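Local coordinates for protein aspartokinase (Synechocystis, PDB 3L76) that binds lysine and threonine at its ACT domains and probably catalyses ATP-dependent phosphorylation of the beta-carboxyl group of aspartate, the step leading to their synthesis, at residues P433-V438 against F588-T593; L440-A445 against R576-L581; V264-D269 against A356-A361; I180-P185 against Q192-I197. All coordinates share one frame; numbering follows the deposited sequence.

Contact 1 (P433-V438 against F588-T593); sequences PAVRGV and FNLAGT
Val-435 CG2 sits squarely over one face of the Phe-588 ring, 3.4 Å from the ring centroid. The methyl lies only 7° off the ring normal, which identifies a centred CH-pi contact rather than a brush against the rim. The other branch of the same valine, CG1, is anti to its backbone N (chi1 162°) and turns to Leu-590, meeting CD2 at 3.8 Å. Leu-590 CD2 is shared: Val-438 CG1 also lies 3.8 Å from it, and Gly-437 CA comes equally close. No hydrogen bond joins the two segments, so apolar packing alone carries the contact.

Backbone motifs at both segments, in the regulatory ACT region, help to place these side chains. Arg-436 and Gly-437 both face Val-533, a classic beta bulge at the start of strand 437-453. On the other side helix 577-587 ends in a Schellman motif with Asn-589 as its C-prime residue, and this turn presents Phe-588 and Leu-590 to the strand.

Further out, His-546 meets the Phe-588 ring edge-to-face, and Ile-532 of strand 520-533 touches Val-435, Val-438 and Phe-588. Replacing Phe-588 by an alanine would probably leave Val-435 CG2 without its aromatic face and open a gap beside His-546. Arg-436 points the other way and forms a salt bridge with Glu-201 of the kinase region. A bound lysine lies about 8 Å from the Phe-588 side chain.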
# COMPACT_ATOMS: atom_id res chain seq x y z
N PRO A 433 -39.07 -1.12 -26.21
CA PRO A 433 -39.94 0.03 -25.90
C PRO A 433 -39.40 1.34 -26.47
O PRO A 433 -38.18 1.47 -26.64
CB PRO A 433 -39.92 0.10 -24.37
CG PRO A 433 -39.20 -1.13 -23.90
CD PRO A 433 -38.31 -1.55 -25.02
N ALA A 434 -40.28 2.30 -26.73
CA ALA A 434 -39.86 3.58 -27.26
C ALA A 434 -38.96 4.35 -26.28
O ALA A 434 -37.92 4.88 -26.67
CB ALA A 434 -41.06 4.42 -27.64
N VAL A 435 -39.38 4.41 -25.02
CA VAL A 435 -38.64 5.11 -23.97
C VAL A 435 -38.32 4.17 -22.80
O VAL A 435 -39.19 3.44 -22.35
CB VAL A 435 -39.42 6.33 -23.46
CG1 VAL A 435 -38.89 6.82 -22.11
CG2 VAL A 435 -39.38 7.45 -24.50
N ARG A 436 -37.09 4.19 -22.32
CA ARG A 436 -36.70 3.35 -21.19
C ARG A 436 -36.59 4.12 -19.88
O ARG A 436 -36.96 3.61 -18.82
CB ARG A 436 -35.38 2.63 -21.49
CG ARG A 436 -34.95 1.66 -20.41
CD ARG A 436 -34.53 0.34 -21.03
NE ARG A 436 -35.61 -0.63 -21.10
CZ ARG A 436 -35.61 -1.71 -21.88
NH1 ARG A 436 -34.58 -1.96 -22.68
NH2 ARG A 436 -36.64 -2.54 -21.87
N GLY A 437 -36.08 5.34 -19.94
CA GLY A 437 -35.98 6.19 -18.77
C GLY A 437 -35.88 7.65 -19.13
O GLY A 437 -35.65 7.99 -20.29
N VAL A 438 -36.06 8.53 -18.16
CA VAL A 438 -36.03 9.96 -18.41
C VAL A 438 -35.19 10.63 -17.33
O VAL A 438 -35.02 10.09 -16.25
CB VAL A 438 -37.45 10.58 -18.42
CG1 VAL A 438 -38.28 9.97 -19.54
CG2 VAL A 438 -38.13 10.37 -17.09
N PHE A 588 -44.74 8.42 -20.80
CA PHE A 588 -44.28 7.14 -21.32
C PHE A 588 -44.55 5.95 -20.39
O PHE A 588 -43.95 4.89 -20.52
CB PHE A 588 -42.81 7.24 -21.74
CG PHE A 588 -42.58 8.18 -22.91
CD1 PHE A 588 -42.90 7.80 -24.20
CD2 PHE A 588 -42.05 9.45 -22.70
CE1 PHE A 588 -42.69 8.65 -25.28
CE2 PHE A 588 -41.85 10.32 -23.77
CZ PHE A 588 -42.17 9.92 -25.06
N ASN A 589 -45.49 6.15 -19.46
CA ASN A 589 -45.92 5.08 -18.55
C ASN A 589 -44.78 4.39 -17.83
O ASN A 589 -44.82 3.18 -17.62
CB ASN A 589 -46.76 4.04 -19.29
CG ASN A 589 -48.01 4.63 -19.90
OD1 ASN A 589 -48.62 5.54 -19.33
ND2 ASN A 589 -48.42 4.11 -21.05
N LEU A 590 -43.77 5.16 -17.44
CA LEU A 590 -42.59 4.62 -16.77
C LEU A 590 -42.84 4.17 -15.32
O LEU A 590 -41.99 3.51 -14.72
CB LEU A 590 -41.43 5.62 -16.86
CG LEU A 590 -40.48 5.40 -18.04
CD1 LEU A 590 -41.22 4.83 -19.22
CD2 LEU A 590 -39.76 6.69 -18.42
N ALA A 591 -43.99 4.52 -14.77
CA ALA A 591 -44.31 4.16 -13.39
C ALA A 591 -44.58 2.65 -13.24
O ALA A 591 -44.16 2.01 -12.27
CB ALA A 591 -45.49 4.96 -12.89
N GLY A 592 -45.30 2.09 -14.21
CA GLY A 592 -45.48 0.65 -14.28
C GLY A 592 -46.89 0.27 -14.64
O GLY A 592 -47.32 -0.86 -14.41
N THR A 593 -47.61 1.23 -15.21
CA THR A 593 -49.01 1.09 -15.57
C THR A 593 -49.50 2.49 -15.91
O THR A 593 -48.69 3.39 -16.16
CB THR A 593 -49.88 0.58 -14.40
OG1 THR A 593 -49.22 0.82 -13.16
CG2 THR A 593 -50.17 -0.92 -14.55

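Contact 2 (L440-A445 against R576-L581); sequences LDQDQA and RGVDAL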
# COMPACT_ATOMS: atom_id res chain seq x y z
N LEU A 440 -33.29 14.65 -15.78
CA LEU A 440 -33.35 16.08 -15.65
C LEU A 440 -32.03 16.66 -15.20
O LEU A 440 -31.47 16.21 -14.21
CB LEU A 440 -34.42 16.47 -14.62
CG LEU A 440 -34.64 17.99 -14.51
CD1 LEU A 440 -35.38 18.54 -15.74
CD2 LEU A 440 -35.40 18.34 -13.25
N ASP A 441 -31.52 17.67 -15.90
CA ASP A 441 -30.36 18.39 -15.39
C ASP A 441 -30.67 19.88 -15.22
O ASP A 441 -31.00 20.58 -16.18
CB ASP A 441 -29.14 18.16 -16.27
CG ASP A 441 -27.89 18.80 -15.71
OD1 ASP A 441 -28.00 19.70 -14.85
OD2 ASP A 441 -26.78 18.40 -16.11
N GLN A 442 -30.56 20.36 -13.98
CA GLN A 442 -30.85 21.76 -13.67
C GLN A 442 -29.66 22.53 -13.09
O GLN A 442 -29.83 23.59 -12.51
CB GLN A 442 -32.08 21.86 -12.77
CG GLN A 442 -32.20 20.75 -11.75
CD GLN A 442 -33.41 20.87 -10.85
OE1 GLN A 442 -33.95 21.97 -10.63
NE2 GLN A 442 -33.85 19.75 -10.29
N ASP A 443 -28.46 22.01 -13.28
CA ASP A 443 -27.24 22.65 -12.79
C ASP A 443 -26.49 23.36 -13.90
O ASP A 443 -25.33 23.75 -13.74
CB ASP A 443 -26.31 21.62 -12.15
CG ASP A 443 -26.79 21.17 -10.79
OD1 ASP A 443 -27.92 20.66 -10.68
OD2 ASP A 443 -26.01 21.32 -9.82
N GLN A 444 -27.15 23.52 -15.04
CA GLN A 444 -26.47 24.00 -16.23
C GLN A 444 -26.86 25.42 -16.59
O GLN A 444 -27.92 25.90 -16.21
CB GLN A 444 -26.78 23.08 -17.40
CG GLN A 444 -25.55 22.65 -18.17
CD GLN A 444 -24.84 21.47 -17.55
OE1 GLN A 444 -24.70 20.42 -18.16
NE2 GLN A 444 -24.41 21.63 -16.32
N ALA A 445 -25.99 26.09 -17.34
CA ALA A 445 -26.30 27.40 -17.89
C ALA A 445 -26.25 27.39 -19.42
O ALA A 445 -25.36 26.80 -20.03
CB ALA A 445 -25.34 28.44 -17.34
N ARG A 576 -39.27 25.06 -14.22
CA ARG A 576 -40.19 24.10 -14.79
C ARG A 576 -39.57 22.73 -15.07
O ARG A 576 -40.24 21.84 -15.56
CB ARG A 576 -40.80 24.67 -16.06
CG ARG A 576 -42.24 24.36 -16.18
CD ARG A 576 -43.10 25.43 -15.53
NE ARG A 576 -44.25 25.60 -16.40
CZ ARG A 576 -45.32 24.81 -16.38
NH1 ARG A 576 -45.40 23.83 -15.50
NH2 ARG A 576 -46.30 25.02 -17.23
N GLY A 577 -38.28 22.59 -14.77
CA GLY A 577 -37.58 21.33 -14.96
C GLY A 577 -38.26 20.15 -14.30
O GLY A 577 -38.51 19.13 -14.94
N VAL A 578 -38.57 20.28 -13.02
CA VAL A 578 -39.22 19.20 -12.29
C VAL A 578 -40.58 18.87 -12.90
O VAL A 578 -40.89 17.69 -13.10
CB VAL A 578 -39.38 19.53 -10.80
CG1 VAL A 578 -40.22 18.47 -10.12
CG2 VAL A 578 -38.03 19.64 -10.14
N ASP A 579 -41.37 19.89 -13.20
CA ASP A 579 -42.68 19.65 -13.80
C ASP A 579 -42.52 18.90 -15.11
O ASP A 579 -43.30 18.01 -15.43
CB ASP A 579 -43.42 20.97 -14.05
CG ASP A 579 -43.43 21.87 -12.84
OD1 ASP A 579 -42.40 21.93 -12.13
OD2 ASP A 579 -44.45 22.54 -12.62
N ALA A 580 -41.51 19.28 -15.87
CA ALA A 580 -41.27 18.68 -17.18
C ALA A 580 -40.82 17.23 -17.03
O ALA A 580 -41.18 16.38 -17.83
CB ALA A 580 -40.26 19.50 -17.95
N LEU A 581 -40.05 16.95 -15.99
CA LEU A 581 -39.58 15.60 -15.75
C LEU A 581 -40.75 14.68 -15.43
O LEU A 581 -40.81 13.55 -15.92
CB LEU A 581 -38.54 15.56 -14.62
CG LEU A 581 -38.02 14.16 -14.26
CD1 LEU A 581 -37.18 13.55 -15.38
CD2 LEU A 581 -37.23 14.19 -12.97
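Leu-440 swings CG opposite its backbone N (chi1 -175°) and, with chi2 at 72°, directs both methyls to the first turn of helix 577-587, where Gly-577 offers bare backbone. Leu-440 CD1 lies 3.3 Å from Gly-577 O, while Leu-440 CD2 is 3.5 Å from Gly-577 C. Both methyls therefore lie over one face of the Gly-577–Val-578 peptide group. Leu-581, one turn further along, has the same extended first torsion (chi1 178°), which helps bring its CD2 to 4.0 Å from Leu-440 CB.

Two looser contacts flank this pair. Val-578 CG2 lies 4.3 Å from Leu-440 CD2, and the amide nitrogen of Gln-442, NE2, approaches the same valine methyl. Across the segments no hydrogen bond is found. Gly-577 O, although covered by the leucine, is satisfied inside the helix by Leu-581 N at 2.9 Å.

Each segment also has its own polar bracing. Asp-443 N donates to Asp-441 OD1 at 2.8 Å, an Asx turn where the strand is interrupted. Arg-576, at the N-cap position, forms a salt bridge from NH1 to Asp-579 OD2; the carboxylate oxygen lies near the guanidinium plane but is itself approached from above the carboxylate plane.

The pairing is that of an ACT-type helix lying against a sheet. Leu-440 also touches Ala-528 and Val-530 of the adjacent strand 520-533, Ala-580 touches Val-530 as well, and Leu-187 of the kinase region covers both Leu-440 and Leu-581.

Contact 3 (V264-D269 against A356-A361); sequences VEYDAD and AKIAIA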
# COMPACT_ATOMS: atom_id res chain seq x y z
N VAL A 264 -16.34 6.23 -34.81
CA VAL A 264 -16.77 7.24 -35.77
C VAL A 264 -17.97 6.69 -36.52
O VAL A 264 -18.00 5.50 -36.86
CB VAL A 264 -15.67 7.58 -36.83
CG1 VAL A 264 -16.26 8.46 -37.91
CG2 VAL A 264 -14.51 8.31 -36.23
N GLU A 265 -18.95 7.55 -36.80
CA GLU A 265 -20.15 7.12 -37.52
C GLU A 265 -20.48 7.98 -38.73
O GLU A 265 -20.21 9.18 -38.73
CB GLU A 265 -21.33 7.07 -36.56
CG GLU A 265 -21.16 6.01 -35.51
CD GLU A 265 -22.14 6.12 -34.38
OE1 GLU A 265 -22.97 7.04 -34.41
OE2 GLU A 265 -22.09 5.29 -33.45
N TYR A 266 -21.05 7.37 -39.77
CA TYR A 266 -21.37 8.07 -41.01
C TYR A 266 -22.66 7.53 -41.60
O TYR A 266 -22.79 6.33 -41.76
CB TYR A 266 -20.24 7.94 -42.02
CG TYR A 266 -20.61 8.28 -43.46
CD1 TYR A 266 -21.15 9.52 -43.81
CD2 TYR A 266 -20.39 7.37 -44.48
CE1 TYR A 266 -21.47 9.82 -45.14
CE2 TYR A 266 -20.70 7.66 -45.78
CZ TYR A 266 -21.23 8.88 -46.11
OH TYR A 266 -21.54 9.15 -47.42
N ASP A 267 -23.59 8.42 -41.93
CA ASP A 267 -24.90 8.04 -42.49
C ASP A 267 -25.27 8.96 -43.64
O ASP A 267 -25.58 10.14 -43.45
CB ASP A 267 -25.98 8.08 -41.41
CG ASP A 267 -27.34 7.68 -41.92
OD1 ASP A 267 -27.50 7.40 -43.13
OD2 ASP A 267 -28.27 7.66 -41.09
N ALA A 268 -25.26 8.41 -44.84
CA ALA A 268 -25.51 9.22 -46.03
C ALA A 268 -27.00 9.30 -46.39
O ALA A 268 -27.42 10.15 -47.18
CB ALA A 268 -24.69 8.70 -47.21
N ASP A 269 -27.79 8.40 -45.81
CA ASP A 269 -29.21 8.35 -46.09
C ASP A 269 -29.93 9.36 -45.20
O ASP A 269 -30.62 9.01 -44.24
CB ASP A 269 -29.73 6.93 -45.87
CG ASP A 269 -31.15 6.75 -46.35
OD1 ASP A 269 -31.67 7.64 -47.07
OD2 ASP A 269 -31.74 5.72 -46.00
N ALA A 356 -24.83 14.66 -45.25
CA ALA A 356 -24.50 13.43 -44.55
C ALA A 356 -24.44 13.76 -43.08
O ALA A 356 -24.20 14.92 -42.70
CB ALA A 356 -23.18 12.85 -45.03
N LYS A 357 -24.70 12.76 -42.25
CA LYS A 357 -24.48 12.90 -40.82
C LYS A 357 -23.22 12.15 -40.39
O LYS A 357 -23.04 10.97 -40.71
CB LYS A 357 -25.69 12.37 -40.05
CG LYS A 357 -25.53 12.53 -38.56
CD LYS A 357 -26.68 11.91 -37.78
CE LYS A 357 -26.85 10.43 -38.12
NZ LYS A 357 -27.76 9.79 -37.14
N ILE A 358 -22.32 12.85 -39.72
CA ILE A 358 -21.15 12.19 -39.13
C ILE A 358 -21.17 12.40 -37.63
O ILE A 358 -21.73 13.38 -37.14
CB ILE A 358 -19.82 12.69 -39.71
CG1 ILE A 358 -19.66 14.18 -39.46
CG2 ILE A 358 -19.74 12.39 -41.19
CD1 ILE A 358 -18.45 14.76 -40.13
N ALA A 359 -20.57 11.47 -36.91
CA ALA A 359 -20.51 11.58 -35.45
C ALA A 359 -19.26 10.97 -34.87
O ALA A 359 -18.64 10.07 -35.47
CB ALA A 359 -21.72 10.94 -34.84
N ILE A 360 -18.89 11.45 -33.70
CA ILE A 360 -17.95 10.73 -32.86
C ILE A 360 -18.75 10.26 -31.66
O ILE A 360 -19.64 10.96 -31.18
CB ILE A 360 -16.76 11.60 -32.44
CG1 ILE A 360 -17.25 12.81 -31.61
CG2 ILE A 360 -15.97 12.02 -33.67
CD1 ILE A 360 -16.11 13.69 -31.12
N ALA A 361 -18.45 9.06 -31.20
CA ALA A 361 -19.22 8.47 -30.12
C ALA A 361 -18.25 7.90 -29.10
O ALA A 361 -17.20 7.39 -29.46
CB ALA A 361 -20.13 7.40 -30.67
O HOH W 1 -28.41 7.40 -38.57
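Val-264 to Asp-267 and Ala-356 to Ala-361 run antiparallel at 164°, with segment axes 4.6 Å apart at closest approach. Strand 263-267 thereby enters the sheet of the ACT domain that follows it far along the chain, flanking strand 348-361 on the side away from strand 395-401; this is consistent with the interleaved ACT domains of aspartokinases. Glu-265 with Ala-359 and Asp-267 with Lys-357 are the hydrogen-bonded pairs, each closed by two bonds; Glu-265 N to Ala-359 O, for example, spans 2.9 Å.

Val-264, Tyr-266, Ile-358 and Ile-360 share the face covered by helices 371-381 and 405-415. There the Tyr-266 ring, its CG set beside the carbonyl carbon (chi1 163°), turns its edge to Ala-356, whose CB lies 3.5 Å from CE1 near the ring plane. Its CD1 meets Ile-358 CG2 at 4.1 Å, and its hydroxyl is bonded to Gln-402.

The other face is charged. Glu-265 reaches past the methyls of Ala-359 and Ala-361 to a salt bridge with Lys-395. Lys-357, bent at chi3 (57°), forms salt bridges with Asp-300 and Glu-565, both residues of a lysine-binding pocket, so it probably helps to position them. Asp-267 OD2 stays 4.5 Å from Lys-357 NZ, beyond a salt bridge; a water accepts from NZ at 2.9 Å and also lies by OD2, at a distance too short to be taken at face value.

Contact 4 (I180-P185 against Q192-I197); sequences ILTTDP and QLMAEI
Three hydrogen bonds join Ile-180 to Thr-182 with Gln-192 to Met-194. Met-194 N donates to Ile-180 O at 2.8 Å, fairly straight at 163° and nearly in line with the carbonyl bond. Thr-182 N returns a bond to Gln-192 O at 3.0 Å. These two enclose the single beta bridge between Leu-181 and Leu-193. The third is received by a side chain: Thr-182 OG1 accepts from Gln-192 N, also at 3.0 Å. Thr-182 keeps OG1 between its own N and carbonyl carbon (chi1 47°), where the hydroxyl meets Gln-192 N and is also hydrogen-bonded to His-585 of helix 577-587. A valine in place of Thr-182 would probably leave both Gln-192 N and His-585 NE2 without this partner, and would weaken the tie between the turn and that helix.

Apolar contacts lie beside these bonds. The extended Met-194 side chain runs alongside the 180-182 backbone: SD lies 3.9 Å from Ile-180 CG2, and the CE methyl reaches Thr-182 CA at 3.5 Å. Elsewhere, Leu-181 CD2 and Leu-193 CD1 meet at 3.9 Å; Leu-193 CD1 also lies against the backbone of Ile-180. Beyond the segments, Thr-240 OG1 bonds to both Ile-180 N and Met-194 O, linking the loop to strand 240-243.

The loop closed by this single bridge belongs to the amino acid kinase fold: it follows strand 170-175, and its Thr-Thr-Asp-Pro run, continued by Arg-186, is consistent with the Thr-X-Asp-Pro-Arg motif seen in aspartokinases and related kinases.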
# COMPACT_ATOMS: atom_id res chain seq x y z
N ILE A 180 -30.85 -0.02 -11.57
CA ILE A 180 -31.09 1.24 -12.25
C ILE A 180 -32.57 1.59 -12.24
O ILE A 180 -33.41 0.78 -12.61
CB ILE A 180 -30.62 1.19 -13.69
CG1 ILE A 180 -29.23 0.56 -13.77
CG2 ILE A 180 -30.62 2.58 -14.31
CD1 ILE A 180 -28.16 1.34 -13.04
N LEU A 181 -32.89 2.81 -11.81
CA LEU A 181 -34.28 3.27 -11.83
C LEU A 181 -34.63 4.00 -13.13
O LEU A 181 -33.75 4.41 -13.87
CB LEU A 181 -34.55 4.16 -10.62
CG LEU A 181 -34.28 3.47 -9.28
CD1 LEU A 181 -34.30 4.44 -8.10
CD2 LEU A 181 -35.28 2.35 -9.07
N THR A 182 -35.93 4.14 -13.40
CA THR A 182 -36.42 4.82 -14.59
C THR A 182 -36.15 6.31 -14.56
O THR A 182 -36.08 6.97 -15.60
CB THR A 182 -37.93 4.62 -14.79
OG1 THR A 182 -38.60 4.85 -13.55
CG2 THR A 182 -38.22 3.22 -15.28
N THR A 183 -36.00 6.85 -13.35
CA THR A 183 -35.60 8.24 -13.20
C THR A 183 -35.18 8.53 -11.77
O THR A 183 -35.06 7.62 -10.95
CB THR A 183 -36.72 9.21 -13.64
OG1 THR A 183 -36.16 10.50 -13.83
CG2 THR A 183 -37.81 9.28 -12.60
N ASP A 184 -34.93 9.80 -11.48
CA ASP A 184 -34.50 10.24 -10.16
C ASP A 184 -35.65 10.23 -9.17
O ASP A 184 -36.53 11.09 -9.25
CB ASP A 184 -33.90 11.64 -10.24
CG ASP A 184 -33.54 12.20 -8.89
OD1 ASP A 184 -33.23 13.41 -8.80
OD2 ASP A 184 -33.56 11.44 -7.90
N PRO A 185 -35.63 9.29 -8.22
CA PRO A 185 -36.69 9.07 -7.23
C PRO A 185 -36.98 10.33 -6.45
O PRO A 185 -38.12 10.58 -6.06
CB PRO A 185 -36.08 8.03 -6.28
CG PRO A 185 -34.95 7.44 -7.00
CD PRO A 185 -34.43 8.49 -7.92
N GLN A 192 -39.55 3.38 -11.10
CA GLN A 192 -39.58 1.93 -11.01
C GLN A 192 -38.19 1.35 -11.25
O GLN A 192 -37.37 1.97 -11.94
CB GLN A 192 -40.57 1.39 -12.05
CG GLN A 192 -40.99 -0.06 -11.85
CD GLN A 192 -42.02 -0.49 -12.87
OE1 GLN A 192 -42.10 0.08 -13.96
NE2 GLN A 192 -42.81 -1.50 -12.53
N LEU A 193 -37.91 0.17 -10.69
CA LEU A 193 -36.62 -0.49 -10.87
C LEU A 193 -36.60 -1.21 -12.21
O LEU A 193 -37.47 -2.02 -12.50
CB LEU A 193 -36.32 -1.46 -9.72
CG LEU A 193 -34.95 -2.15 -9.67
CD1 LEU A 193 -33.80 -1.17 -9.79
CD2 LEU A 193 -34.83 -2.93 -8.37
N MET A 194 -35.61 -0.90 -13.04
CA MET A 194 -35.49 -1.52 -14.35
C MET A 194 -35.06 -2.96 -14.19
O MET A 194 -34.14 -3.27 -13.43
CB MET A 194 -34.46 -0.79 -15.21
CG MET A 194 -34.76 0.66 -15.47
SD MET A 194 -33.56 1.39 -16.59
CE MET A 194 -34.14 3.08 -16.67
N ALA A 195 -35.72 -3.85 -14.93
CA ALA A 195 -35.24 -5.22 -15.00
C ALA A 195 -34.08 -5.30 -15.99
O ALA A 195 -33.03 -5.87 -15.70
CB ALA A 195 -36.36 -6.16 -15.42
N GLU A 196 -34.29 -4.69 -17.16
CA GLU A 196 -33.32 -4.72 -18.24
C GLU A 196 -33.07 -3.33 -18.76
O GLU A 196 -33.96 -2.49 -18.78
CB GLU A 196 -33.85 -5.56 -19.41
CG GLU A 196 -33.55 -7.04 -19.31
CD GLU A 196 -33.74 -7.77 -20.62
OE1 GLU A 196 -34.08 -7.09 -21.62
OE2 GLU A 196 -33.56 -9.00 -20.66
N ILE A 197 -31.84 -3.09 -19.20
CA ILE A 197 -31.51 -1.87 -19.92
C ILE A 197 -30.38 -2.20 -20.89
O ILE A 197 -29.53 -3.04 -20.58
CB ILE A 197 -31.08 -0.72 -18.97
CG1 ILE A 197 -30.94 0.58 -19.77
CG2 ILE A 197 -29.78 -1.06 -18.26
CD1 ILE A 197 -30.54 1.80 -18.94

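In the fold
Contacts 1 and 2 both use strand 437-453 and the region of helix 577-587, and they touch through Val-438 CG2 and Leu-581 CD1; contact 2 is nested within the chain loop closed by contact 1. Contact 1 is buried, whereas the other three are partly buried. Contact 4 lies in the kinase region yet meets contact 1 directly, Val-438 pairing with Thr-182 and Thr-183, and meets contact 2 through Leu-581, so the three mark a kinase–ACT junction. Their chemistry differs even there: contacts 1 and 2 are apolar, contact 4 has two backbone bonds and one to a threonine hydroxyl. Contact 3 stands apart, resting on paired backbone bonds with a charged face.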